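Local coordinates for protein Emp47p (form1) (Saccharomyces cerevisiae, PDB 2A6Y) that acts as a cargo receptor with a carbohydrate recognition domain, takes part in glycoprotein secretion and is required for exit of Emp46p from the endoplasmic reticulum, at residues R194-S199 with L246-I251. Sequence-based numbering, arbitrary orientation.
Sequences RFPSGS and LITKYI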
ATOM      1  N   ARG A 194      -4.077  -1.139 -16.658  1.00 18.86           N
ATOM      2  CA  ARG A 194      -5.265  -0.374 -17.058  1.00 19.88           C
ATOM      3  C   ARG A 194      -6.314  -0.577 -15.984  1.00 18.56           C
ATOM      4  O   ARG A 194      -6.902  -1.669 -15.922  1.00 22.80           O
ATOM      5  CB  ARG A 194      -5.825  -0.777 -18.425  1.00 21.77           C
ATOM      6  CG  ARG A 194      -4.809  -0.738 -19.563  1.00 33.16           C
ATOM      7  CD  ARG A 194      -4.182   0.621 -19.783  1.00 42.44           C
ATOM      8  NE  ARG A 194      -2.862   0.615 -20.399  1.00 46.27           N
ATOM      9  CZ  ARG A 194      -2.602   0.096 -21.586  1.00 52.81           C
ATOM     10  NH1 ARG A 194      -3.545  -0.475 -22.337  1.00 67.39           N
ATOM     11  NH2 ARG A 194      -1.372   0.123 -22.097  1.00 57.83           N
ATOM     12  N   PHE A 195      -6.519   0.423 -15.144  1.00 17.35           N
ATOM     13  CA  PHE A 195      -7.589   0.312 -14.146  1.00 16.95           C
ATOM     14  C   PHE A 195      -8.882   0.833 -14.739  1.00 18.50           C
ATOM     15  O   PHE A 195      -8.929   1.958 -15.249  1.00 19.02           O
ATOM     16  CB  PHE A 195      -7.272   1.184 -12.934  1.00 17.64           C
ATOM     17  CG  PHE A 195      -6.027   0.858 -12.148  1.00 16.77           C
ATOM     18  CD1 PHE A 195      -5.886  -0.378 -11.539  1.00 17.41           C
ATOM     19  CD2 PHE A 195      -5.024   1.809 -12.039  1.00 17.33           C
ATOM     20  CE1 PHE A 195      -4.739  -0.675 -10.801  1.00 18.16           C
ATOM     21  CE2 PHE A 195      -3.876   1.500 -11.325  1.00 17.17           C
ATOM     22  CZ  PHE A 195      -3.738   0.276 -10.724  1.00 16.77           C
ATOM     23  N   PRO A 196      -9.969   0.087 -14.692  1.00 17.60           N
ATOM     24  CA  PRO A 196     -11.213   0.649 -15.261  1.00 17.35           C
ATOM     25  C   PRO A 196     -11.808   1.708 -14.362  1.00 17.34           C
ATOM     26  O   PRO A 196     -11.555   1.698 -13.145  1.00 17.60           O
ATOM     27  CB  PRO A 196     -12.143  -0.580 -15.300  1.00 19.66           C
ATOM     28  CG  PRO A 196     -11.637  -1.386 -14.095  1.00 20.33           C
ATOM     29  CD  PRO A 196     -10.129  -1.280 -14.166  1.00 18.65           C
ATOM     30  N   SER A 197     -12.628   2.600 -14.949  1.00 18.26           N
ATOM     31  CA  SER A 197     -13.332   3.501 -14.035  1.00 19.53           C
ATOM     32  C   SER A 197     -14.262   2.683 -13.148  1.00 19.70           C
ATOM     33  O   SER A 197     -14.883   1.698 -13.583  1.00 22.87           O
ATOM     34  CB  SER A 197     -14.129   4.541 -14.800  1.00 24.74           C
ATOM     35  OG  SER A 197     -13.298   4.950 -15.875  1.00 39.64           O
ATOM     36  N   GLY A 198     -14.343   3.132 -11.881  1.00 20.67           N
ATOM     37  CA  GLY A 198     -15.037   2.345 -10.881  1.00 20.69           C
ATOM     38  C   GLY A 198     -14.692   2.868  -9.500  1.00 16.30           C
ATOM     39  O   GLY A 198     -13.994   3.890  -9.430  1.00 17.65           O
ATOM     40  N   SER A 199     -15.195   2.167  -8.480  1.00 15.19           N
ATOM     41  CA  SER A 199     -14.959   2.592  -7.103  1.00 15.38           C
ATOM     42  C   SER A 199     -13.857   1.754  -6.482  1.00 14.92           C
ATOM     43  O   SER A 199     -13.952   0.507  -6.481  1.00 16.34           O
ATOM     44  CB  SER A 199     -16.238   2.433  -6.275  1.00 17.31           C
ATOM     45  OG  SER A 199     -16.054   3.067  -5.005  1.00 24.12           O
ATOM     46  N   LEU A 246     -16.266  -4.250 -15.632  1.00 32.99           N
ATOM     47  CA  LEU A 246     -14.888  -4.004 -16.008  1.00 27.42           C
ATOM     48  C   LEU A 246     -13.959  -4.325 -14.853  1.00 23.96           C
ATOM     49  O   LEU A 246     -14.304  -4.080 -13.701  1.00 22.59           O
ATOM     50  CB  LEU A 246     -14.740  -2.561 -16.475  1.00 31.94           C
ATOM     51  CG  LEU A 246     -15.639  -2.214 -17.679  1.00 38.98           C
ATOM     52  CD1 LEU A 246     -15.073  -1.037 -18.455  1.00 50.18           C
ATOM     53  CD2 LEU A 246     -15.808  -3.432 -18.575  1.00 45.68           C
ATOM     54  N   ILE A 247     -12.812  -4.871 -15.235  1.00 19.67           N
ATOM     55  CA  ILE A 247     -11.781  -5.318 -14.285  1.00 15.97           C
ATOM     56  C   ILE A 247     -10.412  -4.860 -14.740  1.00 15.97           C
ATOM     57  O   ILE A 247     -10.229  -4.505 -15.914  1.00 20.48           O
ATOM     58  CB  ILE A 247     -11.778  -6.843 -14.148  1.00 18.86           C
ATOM     59  CG1 ILE A 247     -11.446  -7.592 -15.450  1.00 20.85           C
ATOM     60  CG2 ILE A 247     -13.108  -7.345 -13.575  1.00 22.71           C
ATOM     61  CD1 ILE A 247     -11.523  -9.096 -15.307  1.00 21.48           C
ATOM     62  N   THR A 248      -9.487  -4.861 -13.787  1.00 16.38           N
ATOM     63  CA  THR A 248      -8.110  -4.468 -14.127  1.00 16.83           C
ATOM     64  C   THR A 248      -7.528  -5.317 -15.230  1.00 19.10           C
ATOM     65  O   THR A 248      -7.749  -6.536 -15.239  1.00 20.26           O
ATOM     66  CB  THR A 248      -7.260  -4.578 -12.851  1.00 15.29           C
ATOM     67  OG1 THR A 248      -7.800  -3.644 -11.897  1.00 15.96           O
ATOM     68  CG2 THR A 248      -5.823  -4.129 -13.087  1.00 18.74           C
ATOM     69  N   LYS A 249      -6.783  -4.680 -16.132  1.00 19.10           N
ATOM     70  CA  LYS A 249      -6.159  -5.378 -17.234  1.00 20.44           C
ATOM     71  C   LYS A 249      -4.667  -5.081 -17.249  1.00 19.97           C
ATOM     72  O   LYS A 249      -4.233  -4.005 -16.826  1.00 19.88           O
ATOM     73  CB  LYS A 249      -6.706  -4.923 -18.588  1.00 23.42           C
ATOM     74  CG  LYS A 249      -8.114  -5.430 -18.866  1.00 28.03           C
ATOM     75  CD  LYS A 249      -8.471  -4.918 -20.273  1.00 33.18           C
ATOM     76  CE  LYS A 249      -7.541  -3.758 -20.597  1.00 47.91           C
ATOM     77  NZ  LYS A 249      -7.967  -2.818 -21.675  1.00 58.81           N
ATOM     78  N   TYR A 250      -3.934  -6.032 -17.750  1.00 22.09           N
ATOM     79  CA  TYR A 250      -2.495  -5.919 -17.995  1.00 23.90           C
ATOM     80  C   TYR A 250      -2.336  -6.159 -19.491  1.00 31.47           C
ATOM     81  O   TYR A 250      -2.574  -7.274 -19.957  1.00 31.35           O
ATOM     82  CB  TYR A 250      -1.706  -6.935 -17.201  1.00 27.89           C
ATOM     83  CG  TYR A 250      -0.216  -6.709 -17.184  1.00 26.92           C
ATOM     84  CD1 TYR A 250       0.343  -5.675 -16.471  1.00 23.15           C
ATOM     85  CD2 TYR A 250       0.667  -7.534 -17.874  1.00 31.36           C
ATOM     86  CE1 TYR A 250       1.694  -5.435 -16.415  1.00 25.88           C
ATOM     87  CE2 TYR A 250       2.025  -7.309 -17.843  1.00 32.42           C
ATOM     88  CZ  TYR A 250       2.556  -6.255 -17.124  1.00 28.29           C
ATOM     89  OH  TYR A 250       3.931  -6.052 -17.104  1.00 33.83           O
ATOM     90  N   ILE A 251      -1.986  -5.118 -20.214  1.00 30.62           N
ATOM     91  CA  ILE A 251      -1.972  -5.186 -21.676  1.00 43.19           C
ATOM     92  C   ILE A 251      -0.557  -5.351 -22.180  1.00 47.14           C
ATOM     93  O   ILE A 251      -0.166  -6.441 -22.643  1.00 68.00           O
ATOM     94  CB  ILE A 251      -2.668  -3.894 -22.157  1.00 47.92           C
ATOM     95  CG1 ILE A 251      -4.114  -3.797 -21.639  1.00 48.83           C
ATOM     96  CG2 ILE A 251      -2.620  -3.713 -23.660  1.00 56.41           C
ATOM     97  CD1 ILE A 251      -5.023  -3.068 -22.601  1.00 52.29           C
TER
HETATM   98  O   HOH W   1      -9.043  -2.235 -17.616  1.00 35.84           O
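Leu246 meets Pro196 first, CB against CB at 3.5 Å, a close fit for two carbons, while its carbonyl O is hydrogen-bonded by Gln95. The proline ring then runs on along the backbone, with CD 3.6 Å from the carbonyl carbon of Ile247. Ile247 starts its side chain away from segment 194-199, touching Asp113, Gln137 and Asp135, and contributes its carbonyl instead: a water donates to Ile247 O and to Arg194 O, bridging the two segments just beyond the direct backbone pair. Thr248 OG1 lies in the plane of the Phe195 ring, at its edge, 3.8 Å from CD1, and is hydrogen-bonded to Asp113; its CA-H also points at Arg194 O. Lys249 forms the antiparallel hydrogen-bonded pair with Arg194, its N reaching Arg194 O at 3.0 Å (165° at the hydrogen) and its O taking Arg194 N at 2.9 Å. At the chain's modelled end, Ile251 crosses the Arg194 side chain at about a right angle. The arginine bends at chi2 (-59°) and runs out past Ile251, CG 3.8 Å from Ile251 CD1, while NH2 bonds to Arg191 O. Strand 249-250 is the outermost strand of one sheet of the legume-like lectin sandwich, antiparallel to 185-194; from the end of 185-194 the chain passes through Phe195, packed edge-to-face with Tyr170 and Phe93, into strand 198-207 of the other sheet.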